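Local coordinates for protein extracellular ligand-binding receptor (PDB 5ERE) that probably acts as an extracellular sensor, binding ketoleucine in a domain of the leucine-binding-protein family and cytosine in a separate sensor domain, at residues Pro2-Ile7 against Phe36-Lys41; Ala121-Phe126 against Ser179-Leu184; Arg128-Ala133 against Val154-Glu159. All coordinates share one frame; numbering follows the deposited sequence.

Contact 1 of 3, residues Pro2-Ile7 against Phe36-Lys41; sequences PVVGVI and FEIVFK
Strands 3-7 and 37-41 run parallel at 25°, pairing V3 to I7 one for one with E37 to K41. Five backbone hydrogen bonds link P2-I7 to F36-K41. They alternate in direction: E37 N gives to P2 O, V4 N gives to E37 O at 2.8 Å, and the ladder ends with K41 N on V6 O. V4, V6, I38 and F40 share one face of the sheet, and F36 joins them. F36 CG lies between its own backbone N and carbonyl carbon (chi1 58°), which turns the ring onto V4. F36 CD2 is 3.3 Å from V4 CG2, a tight fit. I38 CD1 sits in plane at the edge of the F36 ring and is 3.6 Å from V6 CG2. V6 and F40 lie side by side. On the other face V3 CG1 meets V39 CG2 at 4.0 Å. An alanine at F36 is likely to open a gap beside V4 and L270 of helix 254-271. The pair belongs to a beta-alpha-beta unit, whose helix 15-32 covers F36 and I38. Side chains meet one another through apolar atoms, E37 and K41 through CB, so backbone bonds and hydrophobic fit hold this edge strand to its neighbour.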
loop_
_atom_site.group_PDB
_atom_site.type_symbol
_atom_site.label_atom_id
_atom_site.label_comp_id
_atom_site.label_asym_id
_atom_site.label_seq_id
_atom_site.Cartn_x
_atom_site.Cartn_y
_atom_site.Cartn_z
ATOM N N PRO A 2 -21.749 18.772 -25.853
ATOM C CA PRO A 2 -20.783 17.691 -26.105
ATOM C C PRO A 2 -21.329 16.287 -25.804
ATOM O O PRO A 2 -22.139 16.103 -24.898
ATOM C CB PRO A 2 -19.630 18.026 -25.165
ATOM C CG PRO A 2 -20.282 18.718 -24.013
ATOM C CD PRO A 2 -21.456 19.493 -24.596
ATOM N N VAL A 3 -20.862 15.313 -26.572
ATOM C CA VAL A 3 -21.263 13.924 -26.401
ATOM C C VAL A 3 -20.131 13.092 -25.828
ATOM O O VAL A 3 -19.017 13.096 -26.348
ATOM C CB VAL A 3 -21.733 13.337 -27.738
ATOM C CG1 VAL A 3 -21.978 11.832 -27.638
ATOM C CG2 VAL A 3 -22.998 14.057 -28.186
ATOM N N VAL A 4 -20.431 12.371 -24.752
ATOM C CA VAL A 4 -19.466 11.446 -24.183
ATOM C C VAL A 4 -19.896 10.006 -24.517
ATOM O O VAL A 4 -21.001 9.574 -24.175
ATOM C CB VAL A 4 -19.314 11.645 -22.664
ATOM C CG1 VAL A 4 -18.364 10.578 -22.058
ATOM C CG2 VAL A 4 -18.795 13.040 -22.367
ATOM N N GLY A 5 -19.026 9.283 -25.219
ATOM C CA GLY A 5 -19.242 7.867 -25.477
ATOM C C GLY A 5 -18.722 6.958 -24.353
ATOM O O GLY A 5 -17.618 7.142 -23.854
ATOM N N VAL A 6 -19.537 5.991 -23.948
ATOM C CA VAL A 6 -19.263 5.166 -22.776
ATOM C C VAL A 6 -19.409 3.676 -23.143
ATOM O O VAL A 6 -20.518 3.202 -23.382
ATOM C CB VAL A 6 -20.205 5.466 -21.629
ATOM C CG1 VAL A 6 -19.861 4.573 -20.436
ATOM C CG2 VAL A 6 -20.196 7.009 -21.245
ATOM N N ILE A 7 -18.279 2.980 -23.205
ATOM C CA ILE A 7 -18.202 1.599 -23.682
ATOM C C ILE A 7 -18.081 0.655 -22.504
ATOM O O ILE A 7 -17.082 0.653 -21.806
ATOM C CB ILE A 7 -17.016 1.398 -24.624
ATOM C CG1 ILE A 7 -17.054 2.494 -25.679
ATOM C CG2 ILE A 7 -17.079 0.002 -25.249
ATOM C CD1 ILE A 7 -15.868 2.532 -26.675
ATOM N N PHE A 36 -23.288 17.309 -20.369
ATOM C CA PHE A 36 -23.011 16.605 -21.617
ATOM C C PHE A 36 -24.043 15.498 -21.845
ATOM O O PHE A 36 -24.752 15.112 -20.917
ATOM C CB PHE A 36 -21.587 16.041 -21.607
ATOM C CG PHE A 36 -21.298 15.086 -20.471
ATOM C CD1 PHE A 36 -20.807 15.535 -19.253
ATOM C CD2 PHE A 36 -21.515 13.755 -20.623
ATOM C CE1 PHE A 36 -20.543 14.645 -18.203
ATOM C CE2 PHE A 36 -21.239 12.847 -19.571
ATOM C CZ PHE A 36 -20.745 13.297 -18.372
ATOM N N GLU A 37 -24.153 15.039 -23.090
ATOM C CA GLU A 37 -25.015 13.915 -23.437
ATOM C C GLU A 37 -24.188 12.615 -23.435
ATOM O O GLU A 37 -23.020 12.622 -23.838
ATOM C CB GLU A 37 -25.659 14.123 -24.809
ATOM C CG GLU A 37 -26.339 15.466 -24.992
ATOM C CD GLU A 37 -27.840 15.374 -24.875
ATOM O OE1 GLU A 37 -28.518 15.492 -25.921
ATOM O OE2 GLU A 37 -28.338 15.185 -23.741
ATOM N N ILE A 38 -24.809 11.526 -22.990
ATOM C CA ILE A 38 -24.185 10.202 -22.965
ATOM C C ILE A 38 -24.732 9.343 -24.075
ATOM O O ILE A 38 -25.933 9.351 -24.311
ATOM C CB ILE A 38 -24.435 9.470 -21.634
ATOM C CG1 ILE A 38 -23.615 10.096 -20.510
ATOM C CG2 ILE A 38 -24.060 8.005 -21.729
ATOM C CD1 ILE A 38 -22.151 9.913 -20.650
ATOM N N VAL A 39 -23.866 8.599 -24.761
ATOM C CA VAL A 39 -24.333 7.459 -25.541
ATOM C C VAL A 39 -23.534 6.203 -25.105
ATOM O O VAL A 39 -22.331 6.250 -24.863
ATOM C CB VAL A 39 -24.235 7.713 -27.066
ATOM C CG1 VAL A 39 -25.042 8.972 -27.442
ATOM C CG2 VAL A 39 -22.814 7.877 -27.528
ATOM N N PHE A 40 -24.257 5.108 -24.937
ATOM C CA PHE A 40 -23.696 3.873 -24.424
ATOM C C PHE A 40 -23.400 2.966 -25.598
ATOM O O PHE A 40 -24.169 2.933 -26.563
ATOM C CB PHE A 40 -24.653 3.187 -23.470
ATOM C CG PHE A 40 -24.826 3.899 -22.172
ATOM C CD1 PHE A 40 -23.855 3.802 -21.190
ATOM C CD2 PHE A 40 -25.963 4.659 -21.937
ATOM C CE1 PHE A 40 -24.007 4.452 -19.999
ATOM C CE2 PHE A 40 -26.143 5.298 -20.727
ATOM C CZ PHE A 40 -25.165 5.204 -19.756
ATOM N N LYS A 41 -22.268 2.281 -25.531
ATOM C CA LYS A 41 -21.955 1.234 -26.497
ATOM C C LYS A 41 -21.573 -0.052 -25.748
ATOM O O LYS A 41 -21.118 -0.025 -24.587
ATOM C CB LYS A 41 -20.825 1.663 -27.440
ATOM C CG LYS A 41 -21.118 2.930 -28.280
ATOM C CD LYS A 41 -22.213 2.683 -29.304
ATOM C CE LYS A 41 -22.469 3.934 -30.138
ATOM N NZ LYS A 41 -23.800 3.884 -30.797
#

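Contact 2 of 3, residues Ala121-Phe126 against Ser179-Leu184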
loop_
_atom_site.group_PDB
_atom_site.type_symbol
_atom_site.label_atom_id
_atom_site.label_comp_id
_atom_site.label_asym_id
_atom_site.label_seq_id
_atom_site.Cartn_x
_atom_site.Cartn_y
_atom_site.Cartn_z
ATOM N N ALA A 121 0.631 -8.112 2.094
ATOM C CA ALA A 121 0.804 -8.089 3.548
ATOM C C ALA A 121 0.067 -9.237 4.196
ATOM O O ALA A 121 0.447 -9.691 5.266
ATOM C CB ALA A 121 0.316 -6.768 4.163
ATOM N N TYR A 122 -1.027 -9.652 3.568
ATOM C CA TYR A 122 -1.811 -10.784 4.050
ATOM C C TYR A 122 -1.199 -12.101 3.560
ATOM O O TYR A 122 -1.019 -13.033 4.339
ATOM C CB TYR A 122 -3.254 -10.654 3.571
ATOM C CG TYR A 122 -4.179 -11.742 4.048
ATOM C CD1 TYR A 122 -4.520 -11.840 5.392
ATOM C CD2 TYR A 122 -4.739 -12.654 3.160
ATOM C CE1 TYR A 122 -5.375 -12.822 5.849
ATOM C CE2 TYR A 122 -5.588 -13.660 3.609
ATOM C CZ TYR A 122 -5.905 -13.732 4.962
ATOM O OH TYR A 122 -6.755 -14.699 5.449
ATOM N N LEU A 123 -0.883 -12.147 2.268
ATOM C CA LEU A 123 -0.498 -13.394 1.589
ATOM C C LEU A 123 0.847 -13.932 2.073
ATOM O O LEU A 123 1.175 -15.106 1.853
ATOM C CB LEU A 123 -0.432 -13.197 0.060
ATOM C CG LEU A 123 -1.746 -13.131 -0.728
ATOM C CD1 LEU A 123 -1.513 -13.053 -2.243
ATOM C CD2 LEU A 123 -2.625 -14.306 -0.391
ATOM N N THR A 124 1.628 -13.078 2.719
ATOM C CA THR A 124 2.981 -13.440 3.081
ATOM C C THR A 124 2.995 -14.511 4.205
ATOM O O THR A 124 3.985 -15.191 4.376
ATOM C CB THR A 124 3.800 -12.160 3.464
ATOM O OG1 THR A 124 5.204 -12.451 3.468
ATOM C CG2 THR A 124 3.372 -11.574 4.801
ATOM N N ASP A 125 1.880 -14.697 4.911
ATOM C CA ASP A 125 1.788 -15.713 5.964
ATOM C C ASP A 125 1.242 -17.052 5.455
ATOM O O ASP A 125 0.785 -17.887 6.242
ATOM C CB ASP A 125 0.911 -15.201 7.100
ATOM C CG ASP A 125 1.503 -13.984 7.777
ATOM O OD1 ASP A 125 2.749 -13.908 7.855
ATOM O OD2 ASP A 125 0.723 -13.107 8.215
ATOM N N PHE A 126 1.286 -17.233 4.138
ATOM C CA PHE A 126 0.855 -18.468 3.494
ATOM C C PHE A 126 1.999 -19.012 2.656
ATOM O O PHE A 126 2.498 -18.317 1.768
ATOM C CB PHE A 126 -0.371 -18.234 2.618
ATOM C CG PHE A 126 -1.583 -17.774 3.373
ATOM C CD1 PHE A 126 -1.787 -16.420 3.651
ATOM C CD2 PHE A 126 -2.525 -18.688 3.802
ATOM C CE1 PHE A 126 -2.904 -16.014 4.340
ATOM C CE2 PHE A 126 -3.641 -18.281 4.491
ATOM C CZ PHE A 126 -3.836 -16.937 4.757
ATOM N N SER A 179 -2.979 -26.211 -1.693
ATOM C CA SER A 179 -2.668 -24.819 -1.454
ATOM C C SER A 179 -3.215 -24.404 -0.099
ATOM O O SER A 179 -4.179 -24.978 0.410
ATOM C CB SER A 179 -3.234 -23.931 -2.568
ATOM O OG SER A 179 -4.651 -23.963 -2.589
ATOM N N GLU A 180 -2.567 -23.404 0.472
ATOM C CA GLU A 180 -2.951 -22.811 1.737
ATOM C C GLU A 180 -3.910 -21.625 1.510
ATOM O O GLU A 180 -4.849 -21.389 2.276
ATOM C CB GLU A 180 -1.689 -22.354 2.459
ATOM C CG GLU A 180 -1.558 -22.782 3.893
ATOM C CD GLU A 180 -0.161 -22.524 4.411
ATOM O OE1 GLU A 180 0.045 -21.500 5.103
ATOM O OE2 GLU A 180 0.733 -23.346 4.105
ATOM N N ALA A 181 -3.658 -20.872 0.451
ATOM C CA ALA A 181 -4.577 -19.806 0.073
ATOM C C ALA A 181 -4.849 -19.890 -1.418
ATOM O O ALA A 181 -3.932 -20.094 -2.220
ATOM C CB ALA A 181 -4.018 -18.450 0.468
ATOM N N LEU A 182 -6.124 -19.765 -1.776
ATOM C CA LEU A 182 -6.532 -19.694 -3.175
ATOM C C LEU A 182 -6.954 -18.269 -3.540
ATOM O O LEU A 182 -8.013 -17.822 -3.124
ATOM C CB LEU A 182 -7.692 -20.642 -3.452
ATOM C CG LEU A 182 -8.280 -20.657 -4.874
ATOM C CD1 LEU A 182 -7.215 -20.850 -5.938
ATOM C CD2 LEU A 182 -9.366 -21.734 -5.006
ATOM N N VAL A 183 -6.135 -17.608 -4.345
ATOM C CA VAL A 183 -6.407 -16.276 -4.848
ATOM C C VAL A 183 -7.221 -16.279 -6.137
ATOM O O VAL A 183 -6.766 -16.747 -7.184
ATOM C CB VAL A 183 -5.092 -15.527 -5.090
ATOM C CG1 VAL A 183 -5.317 -14.239 -5.964
ATOM C CG2 VAL A 183 -4.476 -15.192 -3.755
ATOM N N LEU A 184 -8.417 -15.711 -6.061
ATOM C CA LEU A 184 -9.294 -15.596 -7.218
ATOM C C LEU A 184 -9.262 -14.215 -7.870
ATOM O O LEU A 184 -9.747 -13.250 -7.279
ATOM C CB LEU A 184 -10.706 -15.912 -6.788
ATOM C CG LEU A 184 -10.779 -17.249 -6.050
ATOM C CD1 LEU A 184 -12.174 -17.412 -5.579
ATOM C CD2 LEU A 184 -10.352 -18.444 -6.950
#
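In the last part of the helix that begins at residue 112, L123 meets V183 of strand 181-185. Just before it, Y122 has F126 CE1 over one face of its ring, 3.6 Å above the plane and offset toward the rim. L123 CG is anti to the carbonyl carbon (chi1 -76°), which brings CD1 and CD2 to V183 CG2. L123 CD2 is 3.9 Å from V183 CG2, and CD1 is almost as near, so both branches touch the same methyl. The two side chains cross obliquely. L146 of helix 137-149 touches both of them. After L123 the chain makes a type I beta turn to F126, closed by a hydrogen bond from F126 N to L123 O at 3.1 Å. D125 lies within the turn. Its side chain leads away from the strand, and its carbonyl O forms no bond with E180 OE1.

The setting is the alpha/beta lobe built on strands 129-134, 154-160, 181-185 and 205-208 in the periplasmic-binding-protein region. Helix 112-123 lies against this sheet, and the turn lies between the helix and strand 129-134.

F126 makes the largest part of the contact. Its ring receives A181 CB over one face, a CH-pi contact 4.0 Å from the ring centroid and 24° off the normal. A181 CB is offset toward the rim, nearest to F126 CD2. The carboxylate of E180 passes beside the backbone, with OE1 3.5 Å from F126 CA. OE1 takes a weak hydrogen bond from the N of E127, but no hydrogen bond joins A121-F126 to S179-L184. E180 CB sits at the edge of the F126 ring, in its plane, 4.0 Å from F126 CD2.

Contact 3 of 3, residues Arg128-Ala133 against Val154-Glu159; sequences RIAVLA and VVAAQE
R128 starts with CG anti to its carbonyl carbon (chi1 -51°), then bends at chi2 and chi3, which carries the guanidinium across V155. V155 has CG1 anti to its carbonyl carbon (chi1 -55°) and offers that methyl to the arginine. R128 NH2 is 3.4 Å from V155 CG1, and V155 CB lies over one face of the guanidinium. The two side chains cross at about a right angle. The other branch, V155 CG2, is 3.8 Å from I129 O.

The strands run parallel, 12° apart, and form part of the beta-alpha-beta unit of strand 129-134, helix 137-149 and strand 154-160. Near its start the second strand has a beta bulge. I129 pairs with V154 but V131 with A157, so one residue is extra there. V155 N bonds to I129 O at 3.0 Å, and V131 N bonds to A156 O rather than to V155 O. A156 N is buried and has no partner.

Past the bulge the ladder is regular. Q158 N bonds to V131 O at 2.8 Å, and A133 N bonds to Q158 O. L132 CD1 lies against Q158 CB at 3.7 Å, on the face covered by helix 168-175. On the opposite face E159 CB is 3.6 Å from A133 O, and I143 of helix 137-149 touches both A133 and E159.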
loop_
_atom_site.group_PDB
_atom_site.type_symbol
_atom_site.label_atom_id
_atom_site.label_comp_id
_atom_site.label_asym_id
_atom_site.label_seq_id
_atom_site.Cartn_x
_atom_site.Cartn_y
_atom_site.Cartn_z
ATOM N N ARG A 128 1.860 -21.896 0.824
ATOM C CA ARG A 128 1.344 -22.491 -0.418
ATOM C C ARG A 128 0.192 -21.659 -1.010
ATOM O O ARG A 128 -0.920 -21.657 -0.469
ATOM C CB ARG A 128 0.862 -23.938 -0.189
ATOM C CG ARG A 128 1.854 -24.867 0.504
ATOM C CD ARG A 128 1.825 -26.268 -0.112
ATOM N NE ARG A 128 2.722 -26.326 -1.257
ATOM C CZ ARG A 128 2.711 -27.271 -2.184
ATOM N NH1 ARG A 128 1.837 -28.265 -2.118
ATOM N NH2 ARG A 128 3.576 -27.212 -3.184
ATOM N N ILE A 129 0.445 -21.024 -2.154
ATOM C CA ILE A 129 -0.522 -20.099 -2.781
ATOM C C ILE A 129 -0.972 -20.513 -4.179
ATOM O O ILE A 129 -0.164 -20.544 -5.102
ATOM C CB ILE A 129 0.072 -18.661 -2.912
ATOM C CG1 ILE A 129 0.293 -18.024 -1.541
ATOM C CG2 ILE A 129 -0.851 -17.751 -3.768
ATOM C CD1 ILE A 129 1.219 -16.770 -1.574
ATOM N N ALA A 130 -2.268 -20.757 -4.357
ATOM C CA ALA A 130 -2.800 -20.996 -5.704
ATOM C C ALA A 130 -3.547 -19.757 -6.221
ATOM O O ALA A 130 -4.200 -19.043 -5.447
ATOM C CB ALA A 130 -3.717 -22.216 -5.712
ATOM N N VAL A 131 -3.416 -19.504 -7.524
ATOM C CA VAL A 131 -4.169 -18.464 -8.208
ATOM C C VAL A 131 -5.025 -19.063 -9.321
ATOM O O VAL A 131 -4.528 -19.797 -10.166
ATOM C CB VAL A 131 -3.240 -17.392 -8.823
ATOM C CG1 VAL A 131 -4.049 -16.100 -9.267
ATOM C CG2 VAL A 131 -2.165 -17.031 -7.856
ATOM N N LEU A 132 -6.313 -18.749 -9.292
ATOM C CA LEU A 132 -7.207 -18.940 -10.425
ATOM C C LEU A 132 -7.688 -17.565 -10.935
ATOM O O LEU A 132 -8.396 -16.849 -10.199
ATOM C CB LEU A 132 -8.395 -19.807 -10.014
ATOM C CG LEU A 132 -9.409 -20.223 -11.090
ATOM C CD1 LEU A 132 -8.746 -20.817 -12.334
ATOM C CD2 LEU A 132 -10.374 -21.229 -10.491
ATOM N N ALA A 133 -7.304 -17.200 -12.167
ATOM C CA ALA A 133 -7.564 -15.847 -12.686
ATOM C C ALA A 133 -8.285 -15.833 -14.031
ATOM O O ALA A 133 -8.031 -16.654 -14.915
ATOM C CB ALA A 133 -6.263 -15.080 -12.812
ATOM N N VAL A 154 4.056 -19.574 -4.653
ATOM C CA VAL A 154 3.041 -19.745 -5.688
ATOM C C VAL A 154 3.196 -21.129 -6.329
ATOM O O VAL A 154 4.160 -21.378 -7.056
ATOM C CB VAL A 154 3.123 -18.625 -6.762
ATOM C CG1 VAL A 154 2.274 -18.971 -7.975
ATOM C CG2 VAL A 154 2.668 -17.254 -6.177
ATOM N N VAL A 155 2.234 -22.010 -6.054
ATOM C CA VAL A 155 2.329 -23.427 -6.437
ATOM C C VAL A 155 1.448 -23.791 -7.644
ATOM O O VAL A 155 1.461 -24.930 -8.117
ATOM C CB VAL A 155 1.956 -24.342 -5.235
ATOM C CG1 VAL A 155 2.816 -24.003 -4.031
ATOM C CG2 VAL A 155 0.462 -24.251 -4.863
ATOM N N ALA A 156 0.699 -22.816 -8.152
ATOM C CA ALA A 156 -0.238 -23.043 -9.247
ATOM C C ALA A 156 -0.807 -21.713 -9.752
ATOM O O ALA A 156 -1.155 -20.854 -8.950
ATOM C CB ALA A 156 -1.363 -23.953 -8.800
ATOM N N ALA A 157 -0.898 -21.570 -11.073
ATOM C CA ALA A 157 -1.402 -20.354 -11.708
ATOM C C ALA A 157 -2.312 -20.737 -12.875
ATOM O O ALA A 157 -1.839 -20.967 -13.988
ATOM C CB ALA A 157 -0.251 -19.484 -12.189
ATOM N N GLN A 158 -3.612 -20.810 -12.596
ATOM C CA GLN A 158 -4.604 -21.294 -13.549
ATOM C C GLN A 158 -5.484 -20.146 -14.052
ATOM O O GLN A 158 -5.808 -19.236 -13.298
ATOM C CB GLN A 158 -5.479 -22.371 -12.901
ATOM C CG GLN A 158 -4.742 -23.668 -12.540
ATOM C CD GLN A 158 -4.212 -24.396 -13.776
ATOM O OE1 GLN A 158 -4.980 -25.001 -14.525
ATOM N NE2 GLN A 158 -2.901 -24.311 -14.007
ATOM N N GLU A 159 -5.865 -20.202 -15.325
ATOM C CA GLU A 159 -6.753 -19.214 -15.923
ATOM C C GLU A 159 -8.126 -19.813 -16.229
ATOM O O GLU A 159 -8.280 -21.036 -16.269
ATOM C CB GLU A 159 -6.125 -18.654 -17.195
ATOM C CG GLU A 159 -4.827 -17.878 -16.939
ATOM C CD GLU A 159 -4.117 -17.443 -18.215
ATOM O OE1 GLU A 159 -4.459 -17.963 -19.306
ATOM O OE2 GLU A 159 -3.203 -16.592 -18.114
#

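How the contacts relate
Contact 1 stands apart: its centre is about 41 Å from that of contact 2 and about 39 Å from that of contact 3. It belongs to a separate, wholly parallel sheet; the sheet of contacts 2 and 3 is mixed. These two touch through neighbouring strands 129-134 and 181-185. V183 N is 2.6 Å from A130 O, a probable hydrogen bond. In contacts 1 and 3 the inner strand is mostly buried and its partner mostly partly exposed. In contact 2 L123, A181 and V183 are buried and D125 is exposed. Backbone bonds hold contacts 1 and 3, regular in one and bulged in the other. Contact 2 works mainly through apolar and CH-pi contacts, with no hydrogen bond.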